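Local coordinates for protein-glutamine gamma-glutamyltransferase (Pseudomonas aeruginosa PAO1, PDB 6G49) that displays transglutaminase activity in vitro, joining protein glutamine and lysine side chains, and is critical for the viability of the bacterium, at residues A[50-55]-A[281-286]; A[174-179]-A[253-258]; A[185-190]-A[230-235]. All blocks are in the same frame, centred on the assembly; numbering follows the deposited sequence.

Overall arrangement
The three contacts join different parts of the periplasmic domain. Interaction 1 ties its N-terminal part to its transglutaminase-like part, where two neighbouring inner strands of a six-stranded antiparallel sheet begin and end; backbone bonding and two aromatic rings carry it, and it is partly buried. Interactions 2 and 3 belong to the helical side and touch each other, Val253 CG2 lying 3.9 Å from Leu235 CD1, with centres about 14 Å apart. Interaction 2, also partly buried, threads an arginine from the end of helix 243-256 into the loop after helix 170-175, among backbone carbonyl acceptors. Interaction 3 is more buried, pairing helices 185-197 and 230-238 through a carboxylate, an apolar patch and a more exposed arginine.

Interaction 1: A[50-55]-A[281-286]; sequences GRSAEL and VHQFDA
The backbone O of Glu54 accepts a hydrogen bond from Gln283 N (2.8 Å), met almost in line with the carbonyl (172° at the oxygen). This joint lies in a six-stranded antiparallel sheet, linking the start of strand 55-61, from the N-terminal part, to the end of strand 278-282 of the transglutaminase-like part, shortly before the probable active-site His287. Leu55 and His282 form a non-hydrogen-bonded antiparallel pair, and directly after His282 the chain turns into the 3-10 segment 283-285. Leu55 has its CG trans to N (chi1 -172°), which carries CD1 over one face of the His282 imidazole, a CH-pi contact 4.1 Å from CD1 to the ring centroid. Histidine suits the place because one flat face takes the methyl while ND1 hydrogen-bonds Glu271. Gln283 suits the next position because its amide offers an acceptor and a donor, and the bend at chi2 brings them round: OE1 bonds to Tyr267, and NE2 donates to a water at 2.8 Å that donates to Leu55 O. The aliphatic part of Gln283 lies against Ser52, its CB 3.7 Å from Ser52 OG. Ala53 is small enough to lie beside Phe284, CB to CD2 4.1 Å, and the Phe284 CB sits 3.5 Å from Gly50 O. The loop keeps its bend through an ST turn in which Ser52 OG accepts from Glu54 N (3.2 Å, N-H...O 169°).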
loop_
_atom_site.group_PDB
_atom_site.type_symbol
_atom_site.label_atom_id
_atom_site.label_comp_id
_atom_site.label_asym_id
_atom_site.label_seq_id
_atom_site.Cartn_x
_atom_site.Cartn_y
_atom_site.Cartn_z
ATOM N N GLY A 50 -5.459 12.019 6.388
ATOM C CA GLY A 50 -6.752 12.151 5.768
ATOM C C GLY A 50 -7.380 13.504 6.071
ATOM O O GLY A 50 -8.354 13.876 5.386
ATOM N N ARG A 51 -6.895 14.132 7.156
ATOM C CA ARG A 51 -7.384 15.405 7.671
ATOM C C ARG A 51 -6.518 16.577 7.192
ATOM O O ARG A 51 -6.806 17.744 7.534
ATOM C CB ARG A 51 -7.542 15.303 9.203
ATOM C CG ARG A 51 -8.618 14.287 9.584
ATOM C CD ARG A 51 -9.079 14.312 11.034
ATOM N NE ARG A 51 -7.969 14.093 11.947
ATOM C CZ ARG A 51 -7.609 12.906 12.466
ATOM N NH1 ARG A 51 -8.289 11.802 12.200
ATOM N NH2 ARG A 51 -6.546 12.827 13.251
ATOM N N SER A 52 -5.457 16.341 6.400
ATOM C CA SER A 52 -4.564 17.391 5.888
ATOM C C SER A 52 -4.845 17.630 4.400
ATOM O O SER A 52 -4.924 16.678 3.597
ATOM C CB SER A 52 -3.089 17.065 6.045
ATOM O OG SER A 52 -2.269 18.042 5.413
ATOM N N ALA A 53 -4.980 18.919 4.019
ATOM C CA ALA A 53 -5.105 19.311 2.612
ATOM C C ALA A 53 -3.808 19.863 2.052
ATOM O O ALA A 53 -3.812 20.561 0.994
ATOM C CB ALA A 53 -6.257 20.290 2.436
ATOM N N GLU A 54 -2.657 19.608 2.678
ATOM C CA GLU A 54 -1.449 20.022 2.122
ATOM C C GLU A 54 -1.182 19.237 0.843
ATOM O O GLU A 54 -1.516 18.069 0.714
ATOM C CB GLU A 54 -0.309 19.890 3.122
ATOM C CG GLU A 54 -0.520 20.884 4.248
ATOM C CD GLU A 54 0.668 21.083 5.137
ATOM O OE1 GLU A 54 1.057 22.246 5.319
ATOM O OE2 GLU A 54 1.189 20.084 5.586
ATOM N N LEU A 55 -0.494 19.895 -0.071
ATOM C CA LEU A 55 -0.138 19.223 -1.335
ATOM C C LEU A 55 1.039 18.271 -1.147
ATOM O O LEU A 55 2.076 18.641 -0.588
ATOM C CB LEU A 55 0.279 20.275 -2.354
ATOM C CG LEU A 55 0.504 19.799 -3.785
ATOM C CD1 LEU A 55 -0.765 19.210 -4.361
ATOM C CD2 LEU A 55 0.940 21.004 -4.606
ATOM N N VAL A 281 -2.161 15.655 -5.997
ATOM C CA VAL A 281 -2.325 14.617 -4.965
ATOM C C VAL A 281 -2.030 15.297 -3.635
ATOM O O VAL A 281 -0.878 15.737 -3.404
ATOM C CB VAL A 281 -1.430 13.403 -5.259
ATOM C CG1 VAL A 281 -1.683 12.348 -4.183
ATOM C CG2 VAL A 281 -1.720 12.820 -6.618
ATOM N N HIS A 282 -3.058 15.403 -2.811
ATOM C CA HIS A 282 -2.899 16.026 -1.476
ATOM C C HIS A 282 -2.684 14.958 -0.411
ATOM O O HIS A 282 -2.928 13.774 -0.632
ATOM C CB HIS A 282 -4.137 16.866 -1.174
ATOM C CG HIS A 282 -4.316 18.020 -2.100
ATOM N ND1 HIS A 282 -5.047 17.890 -3.281
ATOM C CD2 HIS A 282 -3.929 19.315 -1.983
ATOM C CE1 HIS A 282 -5.096 19.096 -3.855
ATOM N NE2 HIS A 282 -4.422 19.990 -3.107
ATOM N N GLN A 283 -2.351 15.427 0.797
ATOM C CA GLN A 283 -2.097 14.495 1.900
ATOM C C GLN A 283 -3.359 13.704 2.193
ATOM O O GLN A 283 -3.259 12.515 2.650
ATOM C CB GLN A 283 -1.548 15.217 3.142
ATOM C CG GLN A 283 -0.178 15.813 2.975
ATOM C CD GLN A 283 0.908 14.866 2.528
ATOM O OE1 GLN A 283 0.734 13.638 2.661
ATOM N NE2 GLN A 283 2.039 15.425 2.109
ATOM N N PHE A 284 -4.573 14.233 1.972
ATOM C CA PHE A 284 -5.783 13.497 2.248
ATOM C C PHE A 284 -5.944 12.264 1.360
ATOM O O PHE A 284 -6.839 11.422 1.661
ATOM C CB PHE A 284 -7.039 14.387 2.233
ATOM C CG PHE A 284 -7.331 15.155 0.960
ATOM C CD1 PHE A 284 -7.627 14.546 -0.239
ATOM C CD2 PHE A 284 -7.259 16.546 0.965
ATOM C CE1 PHE A 284 -7.901 15.286 -1.376
ATOM C CE2 PHE A 284 -7.523 17.286 -0.189
ATOM C CZ PHE A 284 -7.827 16.652 -1.353
ATOM N N ASP A 285 -5.180 12.182 0.277
ATOM C CA ASP A 285 -5.184 11.018 -0.604
ATOM C C ASP A 285 -4.253 9.911 -0.077
ATOM O O ASP A 285 -4.117 8.859 -0.761
ATOM C CB ASP A 285 -4.769 11.406 -2.003
ATOM C CG ASP A 285 -5.773 12.312 -2.710
ATOM O OD1 ASP A 285 -6.969 12.073 -2.522
ATOM O OD2 ASP A 285 -5.338 13.311 -3.320
ATOM N N ALA A 286 -3.623 10.087 1.076
ATOM C CA ALA A 286 -2.713 9.060 1.659
ATOM C C ALA A 286 -3.514 7.776 1.855
ATOM O O ALA A 286 -4.701 7.777 2.245
ATOM C CB ALA A 286 -2.092 9.514 2.930
HETATM O O HOH W 1 2.733 18.145 2.099
#

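Interaction 2: A[174-179]-A[253-258]; sequences WRNLQL and VLRAAG
Arg255 drives its long side chain from the carboxyl end of helix 243-256 into the loop that follows helix 170-175, and the polar interactions centre on it. The helix itself closes in a Schellman motif at Gly258, whose positive phi (85°) suits glycine. Extended from CG to NE, the arginine brings NH1 edge-on to Gln178 O, a hydrogen bond of 2.7 Å on a carbonyl lone pair and close to the guanidinium plane. The remaining nitrogens are also engaged: NE bonds to Ala261 O and NH2 to Glu79 O, so the buried guanidinium is held from several directions, its rotation is fixed, and the helix end and the loop are both tied to strands 72-81 and 261-265 of the larger sheet. Asn176 CA covers one face of the group, 3.6 Å from Arg255 NH2. The Asn176 amide stands nearly perpendicular to the guanidinium (80°), its ND2 bonding to Thr172 O and Glu79 OE2. A water adds a bridge between the backbones, donating to Leu177 O and to Arg255 O, each at 2.7 Å.

Apolar contacts flank this polar core. Leu179 CD1 lies 3.7 Å from Ala256 CB and 4.0 Å from Arg255 CB, so one branched residue meets both the methyl of a small alanine and the aliphatic root of the arginine. In Leu177, CG anti to the carbonyl carbon (chi1 -74°) turns the branch so that CD2 meets the Schellman turn that ends the helix, 3.5 Å from Gly258 C.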
loop_
_atom_site.group_PDB
_atom_site.type_symbol
_atom_site.label_atom_id
_atom_site.label_comp_id
_atom_site.label_asym_id
_atom_site.label_seq_id
_atom_site.Cartn_x
_atom_site.Cartn_y
_atom_site.Cartn_z
ATOM N N TRP A 174 10.692 -15.083 4.409
ATOM C CA TRP A 174 10.693 -15.210 5.825
ATOM C C TRP A 174 10.220 -13.916 6.488
ATOM O O TRP A 174 9.406 -13.915 7.443
ATOM C CB TRP A 174 12.077 -15.612 6.348
ATOM C CG TRP A 174 12.087 -16.177 7.723
ATOM C CD1 TRP A 174 12.380 -15.606 8.922
ATOM C CD2 TRP A 174 11.722 -17.536 8.014
ATOM N NE1 TRP A 174 12.207 -16.531 9.932
ATOM C CE2 TRP A 174 11.768 -17.693 9.410
ATOM C CE3 TRP A 174 11.372 -18.610 7.198
ATOM C CZ2 TRP A 174 11.556 -18.948 10.014
ATOM C CZ3 TRP A 174 11.145 -19.833 7.793
ATOM C CH2 TRP A 174 11.228 -19.972 9.178
ATOM N N ARG A 175 10.770 -12.796 6.033
ATOM C CA ARG A 175 10.468 -11.478 6.590
ATOM C C ARG A 175 8.956 -11.203 6.479
ATOM O O ARG A 175 8.390 -10.620 7.401
ATOM C CB ARG A 175 11.251 -10.429 5.802
ATOM C CG ARG A 175 10.804 -9.001 6.050
ATOM C CD ARG A 175 11.584 -8.082 5.125
ATOM N NE ARG A 175 12.935 -7.901 5.580
ATOM C CZ ARG A 175 13.764 -6.959 5.114
ATOM N NH1 ARG A 175 13.342 -6.188 4.118
ATOM N NH2 ARG A 175 14.943 -6.744 5.721
ATOM N N ASN A 176 8.351 -11.661 5.371
ATOM C CA ASN A 176 6.965 -11.357 5.094
ATOM C C ASN A 176 6.003 -12.395 5.654
ATOM O O ASN A 176 4.823 -12.400 5.291
ATOM C CB ASN A 176 6.782 -11.046 3.610
ATOM C CG ASN A 176 7.301 -9.671 3.319
ATOM O OD1 ASN A 176 6.723 -8.700 3.780
ATOM N ND2 ASN A 176 8.469 -9.576 2.695
ATOM N N LEU A 177 6.525 -13.288 6.528
ATOM C CA LEU A 177 5.691 -14.150 7.347
ATOM C C LEU A 177 5.804 -13.808 8.832
ATOM O O LEU A 177 5.215 -14.548 9.652
ATOM C CB LEU A 177 6.091 -15.595 7.025
ATOM C CG LEU A 177 5.608 -16.094 5.676
ATOM C CD1 LEU A 177 6.351 -17.362 5.274
ATOM C CD2 LEU A 177 4.100 -16.308 5.552
ATOM N N GLN A 178 6.506 -12.738 9.169
ATOM C CA GLN A 178 6.779 -12.307 10.524
ATOM C C GLN A 178 5.516 -11.824 11.223
ATOM O O GLN A 178 4.807 -10.975 10.683
ATOM C CB GLN A 178 7.791 -11.170 10.559
ATOM C CG GLN A 178 8.115 -10.590 11.918
ATOM C CD GLN A 178 7.195 -9.442 12.294
ATOM O OE1 GLN A 178 6.897 -8.599 11.424
ATOM N NE2 GLN A 178 6.755 -9.399 13.573
ATOM N N LEU A 179 5.249 -12.323 12.423
ATOM C CA LEU A 179 4.256 -11.756 13.346
ATOM C C LEU A 179 4.802 -11.856 14.756
ATOM O O LEU A 179 5.593 -12.770 15.046
ATOM C CB LEU A 179 2.923 -12.493 13.310
ATOM C CG LEU A 179 2.129 -12.323 12.033
ATOM C CD1 LEU A 179 0.907 -13.210 12.007
ATOM C CD2 LEU A 179 1.736 -10.889 11.803
ATOM N N VAL A 253 -3.675 -11.288 8.868
ATOM C CA VAL A 253 -4.384 -12.555 8.697
ATOM C C VAL A 253 -3.705 -13.385 7.623
ATOM O O VAL A 253 -3.521 -14.596 7.788
ATOM C CB VAL A 253 -5.883 -12.353 8.413
ATOM C CG1 VAL A 253 -6.580 -13.674 8.094
ATOM C CG2 VAL A 253 -6.524 -11.702 9.593
ATOM N N LEU A 254 -3.243 -12.752 6.523
ATOM C CA LEU A 254 -2.539 -13.502 5.458
ATOM C C LEU A 254 -1.254 -14.128 6.005
ATOM O O LEU A 254 -0.998 -15.338 5.748
ATOM C CB LEU A 254 -2.262 -12.603 4.251
ATOM C CG LEU A 254 -3.472 -12.134 3.450
ATOM C CD1 LEU A 254 -3.025 -11.208 2.349
ATOM C CD2 LEU A 254 -4.301 -13.276 2.883
ATOM N N ARG A 255 -0.477 -13.392 6.761
ATOM C CA ARG A 255 0.751 -13.913 7.277
ATOM C C ARG A 255 0.445 -15.055 8.242
ATOM O O ARG A 255 1.197 -16.089 8.252
ATOM C CB ARG A 255 1.513 -12.875 8.070
ATOM C CG ARG A 255 2.138 -11.791 7.201
ATOM C CD ARG A 255 3.100 -10.956 7.989
ATOM N NE ARG A 255 3.778 -9.970 7.124
ATOM C CZ ARG A 255 4.776 -9.197 7.447
ATOM N NH1 ARG A 255 5.274 -9.159 8.680
ATOM N NH2 ARG A 255 5.343 -8.454 6.469
ATOM N N ALA A 256 -0.602 -14.901 9.051
ATOM C CA ALA A 256 -0.963 -15.953 10.034
ATOM C C ALA A 256 -1.461 -17.201 9.310
ATOM O O ALA A 256 -1.384 -18.307 9.923
ATOM C CB ALA A 256 -1.931 -15.447 11.055
ATOM N N ALA A 257 -1.947 -17.093 8.088
ATOM C CA ALA A 257 -2.387 -18.206 7.262
ATOM C C ALA A 257 -1.234 -18.779 6.414
ATOM O O ALA A 257 -1.467 -19.602 5.561
ATOM C CB ALA A 257 -3.485 -17.786 6.332
ATOM N N GLY A 258 -0.020 -18.256 6.561
ATOM C CA GLY A 258 1.150 -18.749 5.839
ATOM C C GLY A 258 1.346 -18.166 4.450
ATOM O O GLY A 258 2.099 -18.713 3.693
HETATM O O HOH W 2 3.394 -16.502 9.845
#

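Interaction 3: A[185-190]-A[230-235]; sequences PRARAL and GVDDFL
The segments 185-190 and 230-235, each helical, come within 8.1 Å axis to axis at 70°, with Ala187 facing Asp232. Asp232 reaches from helix 230-238 to the first turn of helix 185-197, where both carboxylate oxygens take backbone N-H groups: OD2 from Arg186 N at 2.9 Å and OD1 from Ala187 N at 2.7 Å, the latter met from above the carboxylate plane. A buried aspartate suits this place, as the amino end of a helix would probably favour its negative charge. Arg186, bent at chi3, curls back across the same residue with its guanidinium 82° from the carboxylate. A water links the pair, accepting from Arg186 NE (2.9 Å) and donating to Asp232 OD2 (2.6 Å). Arg186 NH2 makes a salt bridge to Asp233 OD1 at 3.4 Å, while NH1 pairs with Asp237; Asp233 OD2 takes a hydrogen bond from Gly227 N. Beneath the charges, the small Ala187 lets the helices close in, its CB lying 3.8 Å from Val231 CG1 and 4.2 Å from Leu235 CD1. This is helix-helix packing with a salt-bridge network on its more exposed side, within the helical part of the transglutaminase-like fold beside helix 243-256, which begins at the probable nucleophile Cys243.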
loop_
_atom_site.group_PDB
_atom_site.type_symbol
_atom_site.label_atom_id
_atom_site.label_comp_id
_atom_site.label_asym_id
_atom_site.label_seq_id
_atom_site.Cartn_x
_atom_site.Cartn_y
_atom_site.Cartn_z
ATOM N N PRO A 185 -5.150 -13.288 19.272
ATOM C CA PRO A 185 -5.455 -14.697 19.102
ATOM C C PRO A 185 -6.686 -14.951 18.211
ATOM O O PRO A 185 -6.744 -15.939 17.501
ATOM C CB PRO A 185 -5.733 -15.143 20.558
ATOM C CG PRO A 185 -6.215 -13.885 21.263
ATOM C CD PRO A 185 -5.327 -12.798 20.658
ATOM N N ARG A 186 -7.669 -14.042 18.230
ATOM C CA ARG A 186 -8.865 -14.265 17.420
ATOM C C ARG A 186 -8.511 -14.221 15.916
ATOM O O ARG A 186 -9.019 -14.969 15.113
ATOM C CB ARG A 186 -10.011 -13.329 17.824
ATOM C CG ARG A 186 -10.596 -13.638 19.209
ATOM C CD ARG A 186 -11.776 -12.709 19.540
ATOM N NE ARG A 186 -11.386 -11.352 19.921
ATOM C CZ ARG A 186 -12.183 -10.276 19.945
ATOM N NH1 ARG A 186 -13.455 -10.364 19.556
ATOM N NH2 ARG A 186 -11.690 -9.126 20.367
ATOM N N ALA A 187 -7.672 -13.255 15.533
ATOM C CA ALA A 187 -7.288 -13.124 14.154
ATOM C C ALA A 187 -6.450 -14.320 13.694
ATOM O O ALA A 187 -6.606 -14.776 12.536
ATOM C CB ALA A 187 -6.556 -11.809 13.962
ATOM N N ARG A 188 -5.595 -14.843 14.595
ATOM C CA ARG A 188 -4.828 -16.032 14.305
ATOM C C ARG A 188 -5.766 -17.224 14.109
ATOM O O ARG A 188 -5.583 -18.030 13.195
ATOM C CB ARG A 188 -3.798 -16.297 15.404
ATOM C CG ARG A 188 -2.554 -15.425 15.339
ATOM C CD ARG A 188 -1.717 -15.669 16.579
ATOM N NE ARG A 188 -1.201 -14.432 17.132
ATOM C CZ ARG A 188 -0.020 -13.904 16.822
ATOM N NH1 ARG A 188 0.888 -14.617 16.165
ATOM N NH2 ARG A 188 0.248 -12.654 17.161
ATOM N N ALA A 189 -6.816 -17.320 14.943
ATOM C CA ALA A 189 -7.820 -18.421 14.767
ATOM C C ALA A 189 -8.536 -18.327 13.411
ATOM O O ALA A 189 -8.748 -19.308 12.713
ATOM C CB ALA A 189 -8.824 -18.392 15.917
ATOM N N LEU A 190 -8.921 -17.102 13.014
ATOM C CA LEU A 190 -9.511 -16.895 11.725
ATOM C C LEU A 190 -8.560 -17.352 10.614
ATOM O O LEU A 190 -8.988 -17.997 9.686
ATOM C CB LEU A 190 -9.895 -15.422 11.574
ATOM C CG LEU A 190 -10.406 -15.014 10.200
ATOM C CD1 LEU A 190 -11.737 -15.679 9.838
ATOM C CD2 LEU A 190 -10.539 -13.502 10.091
ATOM N N GLY A 230 -5.286 -5.180 18.853
ATOM C CA GLY A 230 -5.879 -4.188 17.949
ATOM C C GLY A 230 -6.470 -4.790 16.687
ATOM O O GLY A 230 -7.450 -4.282 16.103
ATOM N N VAL A 231 -5.828 -5.820 16.138
ATOM C CA VAL A 231 -6.347 -6.448 14.954
ATOM C C VAL A 231 -7.663 -7.156 15.309
ATOM O O VAL A 231 -8.652 -7.068 14.584
ATOM C CB VAL A 231 -5.325 -7.412 14.321
ATOM C CG1 VAL A 231 -5.888 -8.195 13.154
ATOM C CG2 VAL A 231 -4.083 -6.642 13.912
ATOM N N ASP A 232 -7.676 -7.935 16.395
ATOM C CA ASP A 232 -8.931 -8.616 16.835
ATOM C C ASP A 232 -10.047 -7.573 17.045
ATOM O O ASP A 232 -11.174 -7.826 16.613
ATOM C CB ASP A 232 -8.690 -9.348 18.162
ATOM C CG ASP A 232 -7.895 -10.629 18.063
ATOM O OD1 ASP A 232 -7.406 -10.920 16.947
ATOM O OD2 ASP A 232 -7.738 -11.335 19.154
ATOM N N ASP A 233 -9.732 -6.518 17.780
ATOM C CA ASP A 233 -10.740 -5.490 18.169
ATOM C C ASP A 233 -11.375 -4.889 16.902
ATOM O O ASP A 233 -12.610 -4.726 16.779
ATOM C CB ASP A 233 -10.152 -4.436 19.102
ATOM C CG ASP A 233 -9.761 -4.986 20.477
ATOM O OD1 ASP A 233 -10.138 -6.129 20.783
ATOM O OD2 ASP A 233 -8.991 -4.297 21.146
ATOM N N PHE A 234 -10.535 -4.561 15.919
ATOM C CA PHE A 234 -11.012 -4.040 14.654
ATOM C C PHE A 234 -11.820 -5.078 13.893
ATOM O O PHE A 234 -12.917 -4.790 13.430
ATOM C CB PHE A 234 -9.853 -3.480 13.817
ATOM C CG PHE A 234 -10.241 -3.241 12.386
ATOM C CD1 PHE A 234 -11.066 -2.162 12.033
ATOM C CD2 PHE A 234 -9.746 -4.035 11.368
ATOM C CE1 PHE A 234 -11.426 -1.958 10.709
ATOM C CE2 PHE A 234 -10.095 -3.831 10.041
ATOM C CZ PHE A 234 -10.917 -2.760 9.697
ATOM N N LEU A 235 -11.316 -6.302 13.690
ATOM C CA LEU A 235 -12.021 -7.256 12.811
ATOM C C LEU A 235 -13.358 -7.762 13.404
ATOM O O LEU A 235 -14.191 -8.162 12.646
ATOM C CB LEU A 235 -11.141 -8.482 12.556
ATOM C CG LEU A 235 -9.984 -8.248 11.607
ATOM C CD1 LEU A 235 -9.094 -9.495 11.534
ATOM C CD2 LEU A 235 -10.512 -7.868 10.227
HETATM O O HOH W 3 -8.914 -10.605 21.337
#